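Local structure of PrgA (Enterococcus faecalis, 6Z9K) at residues A[100-112]-A[123-135]. The protein probably provides surface exclusion on enterococcal cells, protecting them against unwanted conjugation, with this chain comprising its extracellular metal-binding CAP domain. Sequence-based numbering, arbitrary orientation.
Sequences DQSIKFAWDIAKY and IAINKAAKENGFK
Tyr-112 reaches across from the last turn of helix 100-112 and lies as a knob in a hole formed by Ala-124, Lys-127, Ala-128 and Glu-131. Its CB touches Ala-124 CB at 3.7 Å. Further out, CD2 passes the backbone N of Ala-128 at the ring edge, while the aliphatic stem of Lys-127 crosses one face at about a right angle, Lys-127 CD 3.8 Å from Tyr-112 CD2 in a CH-pi contact. CE2 and CZ then skirt the carboxylate of Glu-131, which comes in at the ring edge with its plane nearly perpendicular to that of the ring. At the tip, OH donates a short hydrogen bond to the syn lone pair of Glu-131 OE1, 2.5 Å away. The stem of Lys-127 is extended until chi4 (-70°), where it bends; NZ thereby lies off-centre over the ring in a cation-pi contact and bridges to Glu-131 OE2.

The two helices, crossing at 141°, belong to the CAP domain; helix 100-112 puts its other side on strands 196-202 and 211-217, and the side chain of Ile-125 lies about 9 Å from the bound magnesium ion. Ala-128 CB is the reciprocal knob, 3.5 Å from Ile-109 CG1.

Toward the other end, the amide of Asn-132 spans the gap. ND2 gives one hydrogen to the anti lone pair of Asp-108 OD2, nearly straight at 176°, and the other to Ala-128 O, which fixes the amide's rotation. Lys-104 NZ donates to Asn-132 OD1 from above the carbonyl plane (2.9 Å) and also bridges to Asp-108 OD2. After the Schellman turn at Gly-133, Phe-134 folds back in an offset stack on Phe-105, ring centroids 4.2 Å apart, and Gln-101 CG meets its edge.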
ATOM      1  N   ASP A 100      -8.547 -11.061   8.079  1.00 20.88           N
ATOM      2  CA  ASP A 100      -7.638 -11.459   9.186  1.00 21.75           C
ATOM      3  C   ASP A 100      -6.415 -12.151   8.576  1.00 20.10           C
ATOM      4  O   ASP A 100      -5.315 -11.918   9.046  1.00 19.23           O
ATOM      5  CB  ASP A 100      -8.395 -12.330  10.174  1.00 24.91           C
ATOM      6  CG  ASP A 100      -9.650 -11.601  10.618  1.00 31.71           C
ATOM      7  OD1 ASP A 100      -9.495 -10.456  11.085  1.00 30.40           O
ATOM      8  OD2 ASP A 100     -10.761 -12.112  10.337  1.00 36.32           O
ATOM      9  N   GLN A 101      -6.615 -12.924   7.531  1.00 18.90           N
ATOM     10  CA  GLN A 101      -5.548 -13.689   6.843  1.00 19.26           C
ATOM     11  C   GLN A 101      -4.517 -12.717   6.254  1.00 17.42           C
ATOM     12  O   GLN A 101      -3.331 -12.876   6.492  1.00 17.41           O
ATOM     13  CB  GLN A 101      -6.140 -14.534   5.727  1.00 19.50           C
ATOM     14  CG  GLN A 101      -5.122 -15.261   4.888  1.00 20.28           C
ATOM     15  CD  GLN A 101      -5.809 -16.282   4.013  1.00 19.94           C
ATOM     16  OE1 GLN A 101      -6.584 -15.959   3.129  1.00 20.59           O
ATOM     17  NE2 GLN A 101      -5.439 -17.540   4.224  1.00 20.49           N
ATOM     18  N   SER A 102      -4.956 -11.707   5.522  1.00 16.90           N
ATOM     19  CA  SER A 102      -4.017 -10.771   4.844  1.00 15.64           C
ATOM     20  C   SER A 102      -3.267  -9.938   5.899  1.00 15.54           C
ATOM     21  O   SER A 102      -2.051  -9.671   5.749  1.00 14.96           O
ATOM     22  CB  SER A 102      -4.732  -9.939   3.815  1.00 16.35           C
ATOM     23  OG  SER A 102      -5.551  -8.922   4.403  1.00 16.25           O
ATOM     24  N   ILE A 103      -3.945  -9.518   6.946  1.00 16.03           N
ATOM     25  CA  ILE A 103      -3.344  -8.720   8.058  1.00 16.14           C
ATOM     26  C   ILE A 103      -2.292  -9.570   8.770  1.00 15.49           C
ATOM     27  O   ILE A 103      -1.175  -9.118   8.979  1.00 15.43           O
ATOM     28  CB  ILE A 103      -4.448  -8.223   8.978  1.00 17.57           C
ATOM     29  CG1 ILE A 103      -5.321  -7.225   8.222  1.00 18.67           C
ATOM     30  CG2 ILE A 103      -3.885  -7.598  10.243  1.00 18.73           C
ATOM     31  CD1 ILE A 103      -6.578  -6.868   9.009  1.00 19.24           C
ATOM     32  N   LYS A 104      -2.639 -10.786   9.130  1.00 16.13           N
ATOM     33  CA  LYS A 104      -1.709 -11.644   9.911  1.00 17.47           C
ATOM     34  C   LYS A 104      -0.482 -11.911   9.063  1.00 16.72           C
ATOM     35  O   LYS A 104       0.631 -11.891   9.615  1.00 17.03           O
ATOM     36  CB  LYS A 104      -2.357 -12.965  10.351  1.00 18.94           C
ATOM     37  CG  LYS A 104      -1.436 -13.879  11.157  1.00 21.56           C
ATOM     38  CD  LYS A 104      -2.134 -15.123  11.587  1.00 25.89           C
ATOM     39  CE  LYS A 104      -1.228 -16.148  12.226  1.00 28.62           C
ATOM     40  NZ  LYS A 104      -0.177 -16.669  11.307  1.00 28.79           N
ATOM     41  N   PHE A 105      -0.653 -12.185   7.783  1.00 15.60           N
ATOM     42  CA  PHE A 105       0.478 -12.491   6.898  1.00 14.77           C
ATOM     43  C   PHE A 105       1.369 -11.258   6.863  1.00 14.51           C
ATOM     44  O   PHE A 105       2.629 -11.368   7.059  1.00 14.18           O
ATOM     45  CB  PHE A 105      -0.019 -12.909   5.518  1.00 15.06           C
ATOM     46  CG  PHE A 105       1.011 -13.262   4.491  1.00 14.47           C
ATOM     47  CD1 PHE A 105       2.309 -13.667   4.796  1.00 15.15           C
ATOM     48  CD2 PHE A 105       0.610 -13.259   3.165  1.00 13.72           C
ATOM     49  CE1 PHE A 105       3.181 -14.043   3.800  1.00 14.80           C
ATOM     50  CE2 PHE A 105       1.495 -13.615   2.176  1.00 14.87           C
ATOM     51  CZ  PHE A 105       2.770 -13.995   2.488  1.00 14.79           C
ATOM     52  N   ALA A 106       0.781 -10.085   6.610  1.00 13.77           N
ATOM     53  CA  ALA A 106       1.601  -8.857   6.531  1.00 13.64           C
ATOM     54  C   ALA A 106       2.395  -8.605   7.827  1.00 13.24           C
ATOM     55  O   ALA A 106       3.604  -8.243   7.775  1.00 13.36           O
ATOM     56  CB  ALA A 106       0.727  -7.660   6.242  1.00 13.01           C
ATOM     57  N   TRP A 107       1.754  -8.783   8.993  1.00 14.39           N
ATOM     58  CA  TRP A 107       2.413  -8.475  10.285  1.00 14.77           C
ATOM     59  C   TRP A 107       3.478  -9.536  10.580  1.00 14.94           C
ATOM     60  O   TRP A 107       4.478  -9.184  11.252  1.00 14.95           O
ATOM     61  CB  TRP A 107       1.370  -8.238  11.386  1.00 15.90           C
ATOM     62  CG  TRP A 107       0.780  -6.874  11.196  1.00 16.77           C
ATOM     63  CD1 TRP A 107      -0.381  -6.574  10.528  1.00 16.95           C
ATOM     64  CD2 TRP A 107       1.365  -5.612  11.571  1.00 17.76           C
ATOM     65  NE1 TRP A 107      -0.581  -5.216  10.518  1.00 18.66           N
ATOM     66  CE2 TRP A 107       0.486  -4.602  11.133  1.00 18.02           C
ATOM     67  CE3 TRP A 107       2.520  -5.237  12.263  1.00 19.99           C
ATOM     68  CZ2 TRP A 107       0.735  -3.245  11.377  1.00 18.72           C
ATOM     69  CZ3 TRP A 107       2.778  -3.898  12.469  1.00 20.16           C
ATOM     70  CH2 TRP A 107       1.882  -2.920  12.053  1.00 19.96           C
ATOM     71  N   ASP A 108       3.290 -10.782  10.137  1.00 15.33           N
ATOM     72  CA  ASP A 108       4.359 -11.793  10.252  1.00 15.69           C
ATOM     73  C   ASP A 108       5.572 -11.352   9.414  1.00 15.02           C
ATOM     74  O   ASP A 108       6.732 -11.461   9.916  1.00 14.93           O
ATOM     75  CB  ASP A 108       3.851 -13.187   9.954  1.00 15.92           C
ATOM     76  CG  ASP A 108       3.028 -13.810  11.052  1.00 18.00           C
ATOM     77  OD1 ASP A 108       2.932 -13.201  12.167  1.00 17.46           O
ATOM     78  OD2 ASP A 108       2.462 -14.879  10.779  1.00 18.27           O
ATOM     79  N   ILE A 109       5.342 -10.875   8.198  1.00 14.36           N
ATOM     80  CA  ILE A 109       6.491 -10.393   7.368  1.00 14.56           C
ATOM     81  C   ILE A 109       7.203  -9.288   8.147  1.00 14.57           C
ATOM     82  O   ILE A 109       8.412  -9.246   8.199  1.00 15.41           O
ATOM     83  CB  ILE A 109       6.047  -9.995   5.961  1.00 13.90           C
ATOM     84  CG1 ILE A 109       5.604 -11.212   5.126  1.00 13.71           C
ATOM     85  CG2 ILE A 109       7.136  -9.147   5.271  1.00 14.91           C
ATOM     86  CD1 ILE A 109       5.029 -10.902   3.774  1.00 13.75           C
ATOM     87  N   ALA A 110       6.452  -8.358   8.719  1.00 14.74           N
ATOM     88  CA  ALA A 110       7.028  -7.178   9.400  1.00 15.46           C
ATOM     89  C   ALA A 110       7.857  -7.658  10.598  1.00 16.93           C
ATOM     90  O   ALA A 110       9.050  -7.230  10.729  1.00 17.86           O
ATOM     91  CB  ALA A 110       5.891  -6.221   9.754  1.00 16.00           C
ATOM     92  N   LYS A 111       7.302  -8.543  11.408  1.00 17.84           N
ATOM     93  CA  LYS A 111       7.962  -9.085  12.620  1.00 19.11           C
ATOM     94  C   LYS A 111       9.283  -9.786  12.253  1.00 17.85           C
ATOM     95  O   LYS A 111      10.303  -9.609  12.948  1.00 18.10           O
ATOM     96  CB  LYS A 111       7.027 -10.112  13.263  1.00 22.76           C
ATOM     97  CG  LYS A 111       7.522 -10.660  14.572  1.00 27.64           C
ATOM     98  CD  LYS A 111       6.442 -11.394  15.319  1.00 31.08           C
ATOM     99  CE  LYS A 111       6.002 -12.694  14.697  1.00 31.16           C
ATOM    100  NZ  LYS A 111       5.553 -13.605  15.773  1.00 33.79           N
ATOM    101  N   TYR A 112       9.301 -10.525  11.155  1.00 15.15           N
ATOM    102  CA  TYR A 112      10.462 -11.338  10.763  1.00 14.96           C
ATOM    103  C   TYR A 112      11.480 -10.515   9.978  1.00 15.48           C
ATOM    104  O   TYR A 112      12.590 -11.028   9.781  1.00 15.47           O
ATOM    105  CB  TYR A 112      10.000 -12.557   9.972  1.00 14.60           C
ATOM    106  CG  TYR A 112       9.194 -13.562  10.770  1.00 14.58           C
ATOM    107  CD1 TYR A 112       9.218 -13.598  12.165  1.00 15.55           C
ATOM    108  CD2 TYR A 112       8.469 -14.542  10.121  1.00 14.67           C
ATOM    109  CE1 TYR A 112       8.514 -14.555  12.874  1.00 15.81           C
ATOM    110  CE2 TYR A 112       7.762 -15.503  10.803  1.00 14.93           C
ATOM    111  CZ  TYR A 112       7.816 -15.531  12.196  1.00 15.49           C
ATOM    112  OH  TYR A 112       7.119 -16.503  12.863  1.00 16.31           O
ATOM    113  N   ILE A 123      14.204 -13.834   3.244  1.00 16.31           N
ATOM    114  CA  ILE A 123      14.139 -14.945   4.234  1.00 15.98           C
ATOM    115  C   ILE A 123      12.908 -14.724   5.103  1.00 14.72           C
ATOM    116  O   ILE A 123      12.141 -15.671   5.341  1.00 14.14           O
ATOM    117  CB  ILE A 123      15.402 -14.993   5.092  1.00 17.67           C
ATOM    118  CG1 ILE A 123      16.562 -15.460   4.223  1.00 19.34           C
ATOM    119  CG2 ILE A 123      15.171 -15.876   6.306  1.00 17.18           C
ATOM    120  CD1 ILE A 123      17.849 -15.420   4.889  1.00 22.33           C
ATOM    121  N   ALA A 124      12.673 -13.505   5.546  1.00 14.37           N
ATOM    122  CA  ALA A 124      11.507 -13.146   6.359  1.00 14.15           C
ATOM    123  C   ALA A 124      10.211 -13.388   5.568  1.00 13.85           C
ATOM    124  O   ALA A 124       9.211 -13.917   6.127  1.00 13.33           O
ATOM    125  CB  ALA A 124      11.548 -11.698   6.754  1.00 14.82           C
ATOM    126  N   ILE A 125      10.168 -12.959   4.310  1.00 13.49           N
ATOM    127  CA  ILE A 125       8.929 -13.073   3.521  1.00 13.64           C
ATOM    128  C   ILE A 125       8.562 -14.539   3.340  1.00 13.19           C
ATOM    129  O   ILE A 125       7.400 -14.898   3.535  1.00 12.94           O
ATOM    130  CB  ILE A 125       9.125 -12.317   2.190  1.00 13.73           C
ATOM    131  CG1 ILE A 125       9.276 -10.802   2.436  1.00 13.49           C
ATOM    132  CG2 ILE A 125       7.982 -12.600   1.237  1.00 13.87           C
ATOM    133  CD1 ILE A 125       9.871 -10.035   1.245  1.00 13.77           C
ATOM    134  N   ASN A 126       9.523 -15.369   2.951  1.00 13.48           N
ATOM    135  CA  ASN A 126       9.253 -16.803   2.740  1.00 14.59           C
ATOM    136  C   ASN A 126       8.963 -17.539   4.052  1.00 14.04           C
ATOM    137  O   ASN A 126       8.110 -18.427   4.036  1.00 14.37           O
ATOM    138  CB  ASN A 126      10.395 -17.425   1.976  1.00 15.53           C
ATOM    139  CG  ASN A 126      10.360 -16.981   0.529  1.00 16.96           C
ATOM    140  OD1 ASN A 126       9.327 -17.112  -0.109  1.00 17.23           O
ATOM    141  ND2 ASN A 126      11.466 -16.456   0.003  1.00 17.07           N
ATOM    142  N   LYS A 127       9.588 -17.122   5.137  1.00 13.49           N
ATOM    143  CA  LYS A 127       9.283 -17.772   6.431  1.00 13.72           C
ATOM    144  C   LYS A 127       7.829 -17.455   6.805  1.00 13.20           C
ATOM    145  O   LYS A 127       7.073 -18.353   7.244  1.00 13.05           O
ATOM    146  CB  LYS A 127      10.228 -17.279   7.515  1.00 13.92           C
ATOM    147  CG  LYS A 127      10.066 -17.921   8.879  1.00 14.48           C
ATOM    148  CD  LYS A 127      11.025 -17.327   9.909  1.00 15.02           C
ATOM    149  CE  LYS A 127      11.214 -18.212  11.118  1.00 15.74           C
ATOM    150  NZ  LYS A 127      10.016 -18.309  12.002  1.00 15.71           N
ATOM    151  N   ALA A 128       7.436 -16.212   6.720  1.00 13.24           N
ATOM    152  CA  ALA A 128       6.054 -15.774   6.969  1.00 13.04           C
ATOM    153  C   ALA A 128       5.111 -16.515   6.014  1.00 13.43           C
ATOM    154  O   ALA A 128       4.034 -16.930   6.415  1.00 14.34           O
ATOM    155  CB  ALA A 128       5.922 -14.274   6.826  1.00 13.02           C
ATOM    156  N   ALA A 129       5.485 -16.605   4.748  1.00 13.82           N
ATOM    157  CA  ALA A 129       4.615 -17.259   3.757  1.00 14.25           C
ATOM    158  C   ALA A 129       4.368 -18.693   4.206  1.00 14.56           C
ATOM    159  O   ALA A 129       3.198 -19.117   4.333  1.00 14.98           O
ATOM    160  CB  ALA A 129       5.259 -17.183   2.405  1.00 14.69           C
ATOM    161  N   LYS A 130       5.418 -19.425   4.526  1.00 15.32           N
ATOM    162  CA  LYS A 130       5.237 -20.848   4.867  1.00 17.19           C
ATOM    163  C   LYS A 130       4.312 -20.973   6.091  1.00 16.48           C
ATOM    164  O   LYS A 130       3.374 -21.802   6.103  1.00 15.72           O
ATOM    165  CB  LYS A 130       6.582 -21.483   5.140  1.00 20.10           C
ATOM    166  CG  LYS A 130       6.429 -22.934   5.581  1.00 24.34           C
ATOM    167  CD  LYS A 130       7.681 -23.544   6.088  1.00 30.28           C
ATOM    168  CE  LYS A 130       7.406 -24.926   6.687  1.00 34.41           C
ATOM    169  NZ  LYS A 130       7.658 -26.003   5.708  1.00 38.51           N
ATOM    170  N   GLU A 131       4.518 -20.127   7.109  1.00 15.40           N
ATOM    171  CA  GLU A 131       3.746 -20.254   8.357  1.00 16.09           C
ATOM    172  C   GLU A 131       2.292 -19.856   8.159  1.00 16.59           C
ATOM    173  O   GLU A 131       1.446 -20.285   8.982  1.00 18.35           O
ATOM    174  CB  GLU A 131       4.375 -19.385   9.411  1.00 15.74           C
ATOM    175  CG  GLU A 131       5.710 -19.937   9.850  1.00 16.06           C
ATOM    176  CD  GLU A 131       6.479 -19.023  10.795  1.00 16.01           C
ATOM    177  OE1 GLU A 131       5.865 -18.124  11.407  1.00 16.34           O
ATOM    178  OE2 GLU A 131       7.686 -19.291  10.964  1.00 16.60           O
ATOM    179  N   ASN A 132       1.997 -19.060   7.137  1.00 15.07           N
ATOM    180  CA  ASN A 132       0.625 -18.602   6.839  1.00 15.54           C
ATOM    181  C   ASN A 132      -0.018 -19.407   5.707  1.00 15.92           C
ATOM    182  O   ASN A 132      -1.167 -19.084   5.344  1.00 16.52           O
ATOM    183  CB  ASN A 132       0.624 -17.094   6.549  1.00 14.80           C
ATOM    184  CG  ASN A 132       0.779 -16.294   7.833  1.00 15.63           C
ATOM    185  OD1 ASN A 132      -0.203 -16.051   8.517  1.00 17.58           O
ATOM    186  ND2 ASN A 132       2.008 -15.999   8.233  1.00 15.28           N
ATOM    187  N   GLY A 133       0.635 -20.444   5.233  1.00 15.42           N
ATOM    188  CA  GLY A 133       0.075 -21.376   4.252  1.00 16.52           C
ATOM    189  C   GLY A 133       0.273 -20.890   2.831  1.00 16.92           C
ATOM    190  O   GLY A 133      -0.380 -21.470   1.925  1.00 17.86           O
ATOM    191  N   PHE A 134       1.157 -19.925   2.604  1.00 15.27           N
ATOM    192  CA  PHE A 134       1.468 -19.418   1.253  1.00 15.36           C
ATOM    193  C   PHE A 134       2.690 -20.129   0.690  1.00 16.11           C
ATOM    194  O   PHE A 134       3.595 -20.549   1.411  1.00 15.16           O
ATOM    195  CB  PHE A 134       1.692 -17.905   1.313  1.00 15.12           C
ATOM    196  CG  PHE A 134       0.440 -17.131   1.587  1.00 14.88           C
ATOM    197  CD1 PHE A 134      -0.014 -16.943   2.885  1.00 14.95           C
ATOM    198  CD2 PHE A 134      -0.355 -16.641   0.557  1.00 15.33           C
ATOM    199  CE1 PHE A 134      -1.164 -16.256   3.174  1.00 15.25           C
ATOM    200  CE2 PHE A 134      -1.509 -15.924   0.840  1.00 16.11           C
ATOM    201  CZ  PHE A 134      -1.930 -15.738   2.130  1.00 16.35           C
ATOM    202  N   LYS A 135       2.783 -20.129  -0.629  1.00 16.39           N
ATOM    203  CA  LYS A 135       3.916 -20.695  -1.358  1.00 16.61           C
ATOM    204  C   LYS A 135       5.174 -19.882  -1.090  1.00 15.30           C
ATOM    205  O   LYS A 135       5.109 -18.654  -0.961  1.00 15.31           O
ATOM    206  CB  LYS A 135       3.621 -20.732  -2.853  1.00 18.18           C
ATOM    207  CG  LYS A 135       2.473 -21.677  -3.158  1.00 19.97           C
ATOM    208  CD  LYS A 135       1.989 -21.541  -4.562  1.00 21.63           C
ATOM    209  CE  LYS A 135       1.096 -22.720  -4.863  1.00 24.39           C
ATOM    210  NZ  LYS A 135       0.387 -22.518  -6.139  1.00 26.98           N
TER
HETATM  211  O   HOH W   1      -2.603 -15.398   7.456  1.00 21.62           O
HETATM  212  O   HOH W   2      -3.378 -17.954   6.432  1.00 24.50           O
HETATM  213  O   HOH W   3       1.282 -18.773  12.037  1.00 40.78           O
HETATM  214  O   HOH W   4       3.404 -17.239  12.013  1.00 26.24           O